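Local atomic coordinates of cytochrome c, mono-and diheme variant (Methylophaga aminisulfidivorans MP, PDB entry 7C90), a protein that probably carries electrons through a covalently attached heme c, as a cytochrome cL of the methanol oxidation system of a marine methylotrophic bacterium. Residues 54-59 with 68-73; 82-87 with 149-154. All blocks are in the same frame, centred on the assembly; numbering follows the deposited sequence.

Contact 1. Residues 54-59 with 68-73; sequences EKTEAV and NLYNTD
Ala58, in the first turn of helix 57-65, sets its methyl group over one face of the Tyr70 ring, and this CH-pi contact is the centre of the pairing. Ala58 CB stands 3.6 Å from the ring centroid, 25° off the normal and displaced toward the phenol end, where it comes within 3.3 Å of Tyr70 CZ. With Tyr70 CG lying opposite its carbonyl carbon and beside the backbone N (chi1 -66°), the ring reaches back from the loop to the start of the helix. Leu69 also packs on the alanine: its CB lies 4.4 Å from Ala58 CB, and its CD1 packs against Ala58 CA and, crosswise, the extended chain of Glu57.

No direct hydrogen bond spans the segments, but two waters do the polar work. One donates to Ala58 O and accepts from Leu69 N; the other accepts from Ala58 N and donates to Tyr70 OH at 2.8 Å. Thr56 is the N-cap of the helix, its OG1 accepting from Val59 N at 3.2 Å. On the loop side, Asn68 OD1 accepts from Tyr70 N in an Asx turn, the donor 51° above the carbonyl plane.

A leucine in place of Tyr70 would probably leave the water at Ala58 N without one of its mates, lose the aromatic face under the methyl, and deprive Asp142 of a hydroxyl partner.

Asp142, near the start of helix 141-153, is hydrogen-bonded to both Tyr70 OH and Thr56 OG1, and the Tyr70 ring also meets that of His146. The entry to helix 57-65 and the loop leading to helix 74-87 are thereby fastened together on helix 141-153, at the protein surface.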
ATOM      1  N   GLU A  54     -24.165 -10.538 -19.159  1.00 78.14           N
ATOM      2  CA  GLU A  54     -25.075 -11.696 -19.387  1.00 79.51           C
ATOM      3  C   GLU A  54     -25.330 -12.365 -18.029  1.00 76.98           C
ATOM      4  O   GLU A  54     -24.394 -12.377 -17.192  1.00 81.66           O
ATOM      5  CB  GLU A  54     -24.501 -12.695 -20.402  1.00 87.83           C
ATOM      6  CG  GLU A  54     -22.978 -12.830 -20.405  1.00 93.27           C
ATOM      7  CD  GLU A  54     -22.275 -12.166 -21.582  1.00101.50           C
ATOM      8  OE1 GLU A  54     -21.684 -12.904 -22.400  1.00110.60           O
ATOM      9  OE2 GLU A  54     -22.316 -10.914 -21.684  1.00 94.66           O
ATOM     10  N   LYS A  55     -26.551 -12.862 -17.799  1.00 70.54           N
ATOM     11  CA  LYS A  55     -26.941 -13.561 -16.542  1.00 67.50           C
ATOM     12  C   LYS A  55     -26.649 -15.060 -16.688  1.00 59.98           C
ATOM     13  O   LYS A  55     -27.590 -15.812 -16.931  1.00 61.06           O
ATOM     14  CB  LYS A  55     -28.417 -13.297 -16.219  1.00 72.76           C
ATOM     15  CG  LYS A  55     -28.928 -13.918 -14.922  1.00 77.81           C
ATOM     16  CD  LYS A  55     -28.001 -13.739 -13.726  1.00 77.91           C
ATOM     17  CE  LYS A  55     -28.698 -13.140 -12.522  1.00 78.14           C
ATOM     18  NZ  LYS A  55     -29.635 -14.105 -11.903  1.00 80.70           N
ATOM     19  N   THR A  56     -25.391 -15.466 -16.497  1.00 50.81           N
ATOM     20  CA  THR A  56     -24.849 -16.800 -16.845  1.00 44.30           C
ATOM     21  C   THR A  56     -25.353 -17.863 -15.859  1.00 43.67           C
ATOM     22  O   THR A  56     -25.896 -17.502 -14.802  1.00 37.33           O
ATOM     23  CB  THR A  56     -23.320 -16.771 -16.846  1.00 43.56           C
ATOM     24  OG1 THR A  56     -22.918 -16.612 -15.485  1.00 42.81           O
ATOM     25  CG2 THR A  56     -22.751 -15.653 -17.688  1.00 46.96           C
ATOM     26  N   GLU A  57     -25.135 -19.135 -16.193  1.00 42.59           N
ATOM     27  CA  GLU A  57     -25.520 -20.301 -15.363  1.00 41.48           C
ATOM     28  C   GLU A  57     -24.669 -20.311 -14.077  1.00 37.61           C
ATOM     29  O   GLU A  57     -25.223 -20.589 -13.015  1.00 37.25           O
ATOM     30  CB  GLU A  57     -25.343 -21.582 -16.178  1.00 48.01           C
ATOM     31  CG  GLU A  57     -25.564 -22.845 -15.364  1.00 56.05           C
ATOM     32  CD  GLU A  57     -25.160 -24.146 -16.036  1.00 63.08           C
ATOM     33  OE1 GLU A  57     -24.527 -24.097 -17.108  1.00 62.46           O
ATOM     34  OE2 GLU A  57     -25.454 -25.205 -15.453  1.00 75.97           O
ATOM     35  N   ALA A  58     -23.361 -20.044 -14.166  1.00 33.16           N
ATOM     36  CA  ALA A  58     -22.459 -19.961 -12.995  1.00 31.81           C
ATOM     37  C   ALA A  58     -22.964 -18.887 -12.024  1.00 30.08           C
ATOM     38  O   ALA A  58     -23.028 -19.153 -10.804  1.00 29.24           O
ATOM     39  CB  ALA A  58     -21.045 -19.704 -13.428  1.00 34.62           C
ATOM     40  N   VAL A  59     -23.366 -17.722 -12.524  1.00 30.07           N
ATOM     41  CA  VAL A  59     -23.824 -16.627 -11.624  1.00 30.71           C
ATOM     42  C   VAL A  59     -25.149 -17.055 -10.981  1.00 32.91           C
ATOM     43  O   VAL A  59     -25.288 -16.931  -9.741  1.00 32.24           O
ATOM     44  CB  VAL A  59     -23.903 -15.284 -12.365  1.00 32.03           C
ATOM     45  CG1 VAL A  59     -24.718 -14.256 -11.599  1.00 32.77           C
ATOM     46  CG2 VAL A  59     -22.509 -14.750 -12.692  1.00 32.84           C
ATOM     47  N   ASN A  68     -19.145 -22.093  -6.731  1.00 30.38           N
ATOM     48  CA  ASN A  68     -18.556 -21.506  -7.965  1.00 28.43           C
ATOM     49  C   ASN A  68     -18.311 -22.626  -8.984  1.00 29.66           C
ATOM     50  O   ASN A  68     -17.332 -23.332  -8.809  1.00 29.10           O
ATOM     51  CB  ASN A  68     -17.266 -20.738  -7.658  1.00 28.95           C
ATOM     52  CG  ASN A  68     -16.711 -20.066  -8.896  1.00 29.36           C
ATOM     53  OD1 ASN A  68     -17.284 -20.210  -9.980  1.00 30.02           O
ATOM     54  ND2 ASN A  68     -15.630 -19.318  -8.742  1.00 25.92           N
ATOM     55  N   LEU A  69     -19.202 -22.796  -9.972  1.00 32.37           N
ATOM     56  CA  LEU A  69     -19.114 -23.863 -10.993  1.00 37.02           C
ATOM     57  C   LEU A  69     -17.802 -23.740 -11.753  1.00 36.27           C
ATOM     58  O   LEU A  69     -17.420 -24.735 -12.360  1.00 38.53           O
ATOM     59  CB  LEU A  69     -20.255 -23.741 -12.009  1.00 40.67           C
ATOM     60  CG  LEU A  69     -21.641 -24.129 -11.520  1.00 45.40           C
ATOM     61  CD1 LEU A  69     -22.615 -24.158 -12.690  1.00 49.37           C
ATOM     62  CD2 LEU A  69     -21.609 -25.454 -10.770  1.00 46.70           C
ATOM     63  N   TYR A  70     -17.181 -22.559 -11.805  1.00 32.24           N
ATOM     64  CA  TYR A  70     -15.971 -22.382 -12.649  1.00 28.79           C
ATOM     65  C   TYR A  70     -14.742 -22.999 -11.983  1.00 28.29           C
ATOM     66  O   TYR A  70     -13.761 -23.090 -12.712  1.00 26.15           O
ATOM     67  CB  TYR A  70     -15.690 -20.926 -13.020  1.00 29.75           C
ATOM     68  CG  TYR A  70     -16.712 -20.261 -13.907  1.00 30.48           C
ATOM     69  CD1 TYR A  70     -17.252 -20.886 -15.034  1.00 33.33           C
ATOM     70  CD2 TYR A  70     -17.128 -18.976 -13.622  1.00 30.67           C
ATOM     71  CE1 TYR A  70     -18.179 -20.239 -15.842  1.00 32.11           C
ATOM     72  CE2 TYR A  70     -18.036 -18.308 -14.421  1.00 30.08           C
ATOM     73  CZ  TYR A  70     -18.563 -18.938 -15.539  1.00 35.12           C
ATOM     74  OH  TYR A  70     -19.460 -18.245 -16.297  1.00 29.66           O
ATOM     75  N   ASN A  71     -14.789 -23.433 -10.711  1.00 27.98           N
ATOM     76  CA  ASN A  71     -13.604 -24.016 -10.033  1.00 31.17           C
ATOM     77  C   ASN A  71     -13.012 -25.197 -10.826  1.00 34.96           C
ATOM     78  O   ASN A  71     -11.804 -25.456 -10.652  1.00 32.30           O
ATOM     79  CB  ASN A  71     -13.894 -24.421  -8.584  1.00 32.56           C
ATOM     80  CG  ASN A  71     -14.031 -23.212  -7.683  1.00 35.44           C
ATOM     81  OD1 ASN A  71     -13.608 -22.117  -8.059  1.00 30.32           O
ATOM     82  ND2 ASN A  71     -14.638 -23.389  -6.517  1.00 29.82           N
ATOM     83  N   THR A  72     -13.807 -25.922 -11.617  1.00 36.18           N
ATOM     84  CA  THR A  72     -13.382 -27.183 -12.295  1.00 42.80           C
ATOM     85  C   THR A  72     -13.204 -26.943 -13.801  1.00 45.35           C
ATOM     86  O   THR A  72     -12.893 -27.903 -14.514  1.00 52.15           O
ATOM     87  CB  THR A  72     -14.370 -28.323 -12.000  1.00 41.15           C
ATOM     88  OG1 THR A  72     -15.706 -27.882 -12.242  1.00 51.44           O
ATOM     89  CG2 THR A  72     -14.312 -28.800 -10.569  1.00 43.45           C
ATOM     90  N   ASP A  73     -13.367 -25.706 -14.273  1.00 46.51           N
ATOM     91  CA  ASP A  73     -13.523 -25.405 -15.720  1.00 44.29           C
ATOM     92  C   ASP A  73     -12.228 -24.746 -16.203  1.00 45.54           C
ATOM     93  O   ASP A  73     -11.988 -23.581 -15.857  1.00 44.85           O
ATOM     94  CB  ASP A  73     -14.816 -24.612 -15.960  1.00 44.50           C
ATOM     95  CG  ASP A  73     -14.965 -24.046 -17.367  1.00 49.39           C
ATOM     96  OD1 ASP A  73     -13.978 -24.102 -18.141  1.00 43.55           O
ATOM     97  OD2 ASP A  73     -16.069 -23.533 -17.679  1.00 54.10           O
TER
HETATM   98  O   HOH W   1     -21.478 -21.149  -9.886  1.00 30.27           O
HETATM   99  O   HOH W   2     -21.839 -19.665 -16.789  1.00 39.56           O

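Contact 2. Residues 82-87 with 149-154; sequences SLFMTA and AWVRSV. With HEC (heme c), chain E.
The segments 82-87 of helix 74-87 and 149-153 of helix 141-153 cross nearly at right angles, 99° between their directions, with axes 10.4 Å apart and Phe84 and Trp150 nearest by their CA atoms. Trp150 CZ3 sits over the centre of the Phe84 ring, 3.3 Å above its plane, while the two ring planes are inclined at 42°, an oblique pairing. Both side chains run anti to their own backbone N (chi1 -180° in each), which sends the rings into the space between the axes. Met85 bends at chi2 and chi3 to bring CE to 3.8 Å from Trp150 CH2, an off-centre CH-pi contact. Val151 CG2 adds a methyl 3.9 Å from Phe84 CD2.

Phe84 also lies against Cys88, one of two cysteines bound covalently to the heme, and His92, an axial ligand of its iron. Helices 74-87 and 141-153 correspond to the N- and C-terminal helices of the class I cytochrome c core, whose near-perpendicular crossing is a hallmark of that fold. The side chains meeting between the segments are buried and make only van der Waals and aromatic contacts, with no hydrogen bond across, consistent with a second shell that helps position the heme-binding residues.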
ATOM      1  N   SER A  82      -6.358 -13.930 -16.790  1.00 35.71           N
ATOM      2  CA  SER A  82      -6.216 -12.672 -17.558  1.00 38.00           C
ATOM      3  C   SER A  82      -6.961 -11.537 -16.824  1.00 35.04           C
ATOM      4  O   SER A  82      -6.432 -10.428 -16.788  1.00 31.35           O
ATOM      5  CB  SER A  82      -6.666 -12.888 -18.982  1.00 38.71           C
ATOM      6  OG  SER A  82      -7.012 -11.657 -19.585  1.00 48.36           O
ATOM      7  N   LEU A  83      -8.111 -11.811 -16.193  1.00 33.85           N
ATOM      8  CA  LEU A  83      -8.932 -10.783 -15.481  1.00 32.80           C
ATOM      9  C   LEU A  83      -8.257 -10.391 -14.161  1.00 32.28           C
ATOM     10  O   LEU A  83      -8.279  -9.191 -13.803  1.00 32.48           O
ATOM     11  CB  LEU A  83     -10.344 -11.313 -15.234  1.00 32.49           C
ATOM     12  CG  LEU A  83     -11.183 -11.476 -16.500  1.00 35.23           C
ATOM     13  CD1 LEU A  83     -12.358 -12.404 -16.257  1.00 38.08           C
ATOM     14  CD2 LEU A  83     -11.669 -10.132 -17.010  1.00 33.96           C
ATOM     15  N   PHE A  84      -7.661 -11.361 -13.475  1.00 28.84           N
ATOM     16  CA  PHE A  84      -6.851 -11.140 -12.254  1.00 31.39           C
ATOM     17  C   PHE A  84      -5.645 -10.241 -12.564  1.00 33.52           C
ATOM     18  O   PHE A  84      -5.389  -9.332 -11.786  1.00 28.21           O
ATOM     19  CB  PHE A  84      -6.368 -12.459 -11.672  1.00 29.82           C
ATOM     20  CG  PHE A  84      -5.549 -12.305 -10.430  1.00 27.51           C
ATOM     21  CD1 PHE A  84      -4.192 -12.076 -10.512  1.00 29.72           C
ATOM     22  CD2 PHE A  84      -6.135 -12.389  -9.190  1.00 27.40           C
ATOM     23  CE1 PHE A  84      -3.430 -11.959  -9.365  1.00 31.52           C
ATOM     24  CE2 PHE A  84      -5.373 -12.256  -8.042  1.00 30.52           C
ATOM     25  CZ  PHE A  84      -4.018 -12.058  -8.133  1.00 30.37           C
ATOM     26  N   MET A  85      -4.927 -10.482 -13.664  1.00 34.03           N
ATOM     27  CA  MET A  85      -3.755  -9.637 -14.035  1.00 33.03           C
ATOM     28  C   MET A  85      -4.225  -8.193 -14.194  1.00 28.21           C
ATOM     29  O   MET A  85      -3.564  -7.310 -13.657  1.00 28.29           O
ATOM     30  CB  MET A  85      -3.053 -10.095 -15.316  1.00 30.49           C
ATOM     31  CG  MET A  85      -2.594 -11.516 -15.258  1.00 32.97           C
ATOM     32  SD  MET A  85      -1.593 -11.889 -13.809  1.00 37.06           S
ATOM     33  CE  MET A  85      -2.321 -13.415 -13.207  1.00 41.07           C
ATOM     34  N   THR A  86      -5.344  -7.960 -14.862  1.00 29.37           N
ATOM     35  CA  THR A  86      -5.852  -6.586 -15.106  1.00 30.86           C
ATOM     36  C   THR A  86      -6.326  -5.928 -13.790  1.00 30.89           C
ATOM     37  O   THR A  86      -6.008  -4.730 -13.558  1.00 28.20           O
ATOM     38  CB  THR A  86      -6.951  -6.571 -16.177  1.00 32.43           C
ATOM     39  OG1 THR A  86      -6.483  -7.264 -17.331  1.00 31.37           O
ATOM     40  CG2 THR A  86      -7.338  -5.157 -16.543  1.00 31.17           C
ATOM     41  N   ALA A  87      -7.049  -6.654 -12.944  1.00 27.76           N
ATOM     42  CA  ALA A  87      -7.857  -6.069 -11.848  1.00 27.83           C
ATOM     43  C   ALA A  87      -7.147  -6.159 -10.514  1.00 24.45           C
ATOM     44  O   ALA A  87      -7.505  -5.346  -9.637  1.00 27.10           O
ATOM     45  CB  ALA A  87      -9.234  -6.698 -11.780  1.00 26.84           C
ATOM     46  N   ALA A 149     -12.240 -18.642  -9.559  1.00 23.04           N
ATOM     47  CA  ALA A 149     -11.779 -19.992  -9.995  1.00 24.71           C
ATOM     48  C   ALA A 149     -10.254 -19.968 -10.177  1.00 24.80           C
ATOM     49  O   ALA A 149      -9.580 -20.886  -9.679  1.00 28.71           O
ATOM     50  CB  ALA A 149     -12.470 -20.443 -11.256  1.00 25.11           C
ATOM     51  N   TRP A 150      -9.700 -18.924 -10.798  1.00 27.50           N
ATOM     52  CA  TRP A 150      -8.230 -18.843 -11.042  1.00 25.61           C
ATOM     53  C   TRP A 150      -7.493 -18.761  -9.708  1.00 26.76           C
ATOM     54  O   TRP A 150      -6.474 -19.428  -9.548  1.00 24.91           O
ATOM     55  CB  TRP A 150      -7.863 -17.686 -12.000  1.00 30.27           C
ATOM     56  CG  TRP A 150      -6.389 -17.659 -12.214  1.00 31.03           C
ATOM     57  CD1 TRP A 150      -5.661 -18.443 -13.061  1.00 32.52           C
ATOM     58  CD2 TRP A 150      -5.443 -16.917 -11.435  1.00 31.43           C
ATOM     59  NE1 TRP A 150      -4.332 -18.203 -12.889  1.00 30.53           N
ATOM     60  CE2 TRP A 150      -4.160 -17.292 -11.890  1.00 30.56           C
ATOM     61  CE3 TRP A 150      -5.558 -15.990 -10.392  1.00 31.00           C
ATOM     62  CZ2 TRP A 150      -2.995 -16.741 -11.360  1.00 34.32           C
ATOM     63  CZ3 TRP A 150      -4.404 -15.473  -9.848  1.00 30.59           C
ATOM     64  CH2 TRP A 150      -3.140 -15.834 -10.332  1.00 32.96           C
ATOM     65  N   VAL A 151      -7.967 -17.946  -8.763  1.00 25.23           N
ATOM     66  CA  VAL A 151      -7.320 -17.793  -7.435  1.00 25.86           C
ATOM     67  C   VAL A 151      -7.290 -19.165  -6.748  1.00 29.55           C
ATOM     68  O   VAL A 151      -6.241 -19.489  -6.091  1.00 30.02           O
ATOM     69  CB  VAL A 151      -8.016 -16.708  -6.578  1.00 27.23           C
ATOM     70  CG1 VAL A 151      -7.533 -16.726  -5.143  1.00 31.36           C
ATOM     71  CG2 VAL A 151      -7.830 -15.299  -7.153  1.00 29.53           C
ATOM     72  N   ARG A 152      -8.374 -19.952  -6.848  1.00 26.44           N
ATOM     73  CA  ARG A 152      -8.391 -21.290  -6.198  1.00 24.56           C
ATOM     74  C   ARG A 152      -7.406 -22.225  -6.922  1.00 23.18           C
ATOM     75  O   ARG A 152      -6.766 -22.967  -6.239  1.00 22.84           O
ATOM     76  CB  ARG A 152      -9.796 -21.882  -6.163  1.00 24.25           C
ATOM     77  CG  ARG A 152     -10.781 -21.057  -5.361  1.00 25.27           C
ATOM     78  CD  ARG A 152     -10.323 -20.725  -3.953  1.00 24.69           C
ATOM     79  NE  ARG A 152     -11.505 -20.322  -3.211  1.00 27.97           N
ATOM     80  CZ  ARG A 152     -11.520 -19.701  -2.040  1.00 25.30           C
ATOM     81  NH1 ARG A 152     -10.396 -19.374  -1.431  1.00 25.27           N
ATOM     82  NH2 ARG A 152     -12.679 -19.369  -1.509  1.00 24.70           N
ATOM     83  N   SER A 153      -7.243 -22.103  -8.237  1.00 27.17           N
ATOM     84  CA  SER A 153      -6.453 -23.030  -9.091  1.00 29.80           C
ATOM     85  C   SER A 153      -4.962 -22.910  -8.754  1.00 33.17           C
ATOM     86  O   SER A 153      -4.249 -23.895  -8.960  1.00 35.05           O
ATOM     87  CB  SER A 153      -6.709 -22.766 -10.556  1.00 29.71           C
ATOM     88  OG  SER A 153      -6.045 -21.567 -10.994  1.00 31.64           O
ATOM     89  N   VAL A 154      -4.502 -21.760  -8.239  1.00 33.16           N
ATOM     90  CA  VAL A 154      -3.048 -21.512  -7.987  1.00 31.31           C
ATOM     91  C   VAL A 154      -2.729 -21.758  -6.520  1.00 31.04           C
ATOM     92  O   VAL A 154      -1.582 -21.608  -6.168  1.00 31.41           O
ATOM     93  CB  VAL A 154      -2.597 -20.122  -8.454  1.00 33.06           C
ATOM     94  CG1 VAL A 154      -2.639 -20.055  -9.962  1.00 31.59           C
ATOM     95  CG2 VAL A 154      -3.401 -18.976  -7.836  1.00 35.17           C
TER
HETATM   96 FE   HEC E 201      -7.433  -7.125  -2.667  1.00 21.45          FE
HETATM   97  CHA HEC E 201      -7.510  -7.894   0.689  1.00 21.46           C
HETATM   98  CHB HEC E 201      -8.767 -10.119  -3.406  1.00 19.03           C
HETATM   99  CHC HEC E 201      -7.807  -6.091  -5.919  1.00 20.51           C
HETATM  100  CHD HEC E 201      -5.460  -4.427  -2.000  1.00 22.30           C
HETATM  101  NA  HEC E 201      -8.070  -8.694  -1.518  1.00 20.52           N
HETATM  102  C1A HEC E 201      -8.007  -8.884  -0.216  1.00 20.71           C
HETATM  103  C2A HEC E 201      -8.563 -10.164   0.271  1.00 21.11           C
HETATM  104  C3A HEC E 201      -8.982 -10.814  -0.959  1.00 21.67           C
HETATM  105  C4A HEC E 201      -8.557  -9.845  -1.995  1.00 20.85           C
HETATM  106  CMA HEC E 201      -9.570 -12.159  -1.209  1.00 23.23           C
HETATM  107  CAA HEC E 201      -8.703 -10.657   1.662  1.00 22.48           C
HETATM  108  CBA HEC E 201      -7.637 -11.735   1.764  1.00 23.96           C
HETATM  109  CGA HEC E 201      -7.693 -12.451   3.073  1.00 26.05           C
HETATM  110  O1A HEC E 201      -8.757 -12.452   3.719  1.00 24.96           O
HETATM  111  O2A HEC E 201      -6.613 -12.948   3.486  1.00 29.10           O
HETATM  112  NB  HEC E 201      -8.171  -7.985  -4.367  1.00 19.63           N
HETATM  113  C1B HEC E 201      -8.602  -9.209  -4.507  1.00 19.69           C
HETATM  114  C2B HEC E 201      -8.992  -9.586  -5.881  1.00 20.46           C
HETATM  115  C3B HEC E 201      -8.734  -8.358  -6.626  1.00 20.52           C
HETATM  116  C4B HEC E 201      -8.241  -7.451  -5.600  1.00 21.90           C
HETATM  117  CMB HEC E 201      -9.514 -10.913  -6.355  1.00 21.55           C
HETATM  118  CAB HEC E 201      -8.956  -8.116  -8.121  1.00 22.24           C
HETATM  119  CBB HEC E 201     -10.404  -8.090  -8.462  1.00 21.50           C
HETATM  120  NC  HEC E 201      -6.745  -5.547  -3.757  1.00 21.93           N
HETATM  121  C1C HEC E 201      -7.042  -5.274  -5.035  1.00 22.28           C
HETATM  122  C2C HEC E 201      -6.426  -4.053  -5.582  1.00 21.69           C
HETATM  123  C3C HEC E 201      -5.724  -3.558  -4.391  1.00 23.01           C
HETATM  124  C4C HEC E 201      -5.973  -4.537  -3.344  1.00 20.31           C
HETATM  125  CMC HEC E 201      -6.570  -3.554  -6.978  1.00 21.35           C
HETATM  126  CAC HEC E 201      -4.835  -2.341  -4.425  1.00 26.63           C
HETATM  127  CBC HEC E 201      -5.513  -1.101  -4.938  1.00 25.87           C
HETATM  128  ND  HEC E 201      -6.604  -6.330  -0.949  1.00 22.23           N
HETATM  129  C1D HEC E 201      -5.835  -5.260  -0.859  1.00 21.63           C
HETATM  130  C2D HEC E 201      -5.445  -4.894   0.488  1.00 22.00           C
HETATM  131  C3D HEC E 201      -6.053  -5.913   1.310  1.00 21.90           C
HETATM  132  C4D HEC E 201      -6.757  -6.712   0.304  1.00 23.65           C
HETATM  133  CMD HEC E 201      -4.634  -3.720   0.885  1.00 22.66           C
HETATM  134  CAD HEC E 201      -6.085  -6.034   2.777  1.00 23.81           C
HETATM  135  CBD HEC E 201      -7.432  -5.400   3.155  1.00 27.03           C
HETATM  136  CGD HEC E 201      -8.008  -5.786   4.506  1.00 30.04           C
HETATM  137  O1D HEC E 201      -7.274  -6.332   5.349  1.00 33.49           O
HETATM  138  O2D HEC E 201      -9.208  -5.517   4.788  1.00 28.09           O

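In the fold
From the N terminus, the chain enters helix 57-65, turns, and comes back at 68-73, so contact 1 closes a short, mostly helical excursion. Helix 74-87 follows directly and leads into the heme-binding residues. Much later, helix 141-153 returns to cross it, and contact 2 closes that far longer loop, with the heme held inside it. The two closures follow in series, neither enclosing nor crossing the other. They nevertheless abut, about 14 Å between centres: Tyr70 O lies 3.3 Å from Ala149 CB, and Asn71 packs on Ala149 and Arg152. Helix 141-153 supplies one side of contact 2 and lies against contact 1, joining the outlying helix 57-65 to the heme-bearing core.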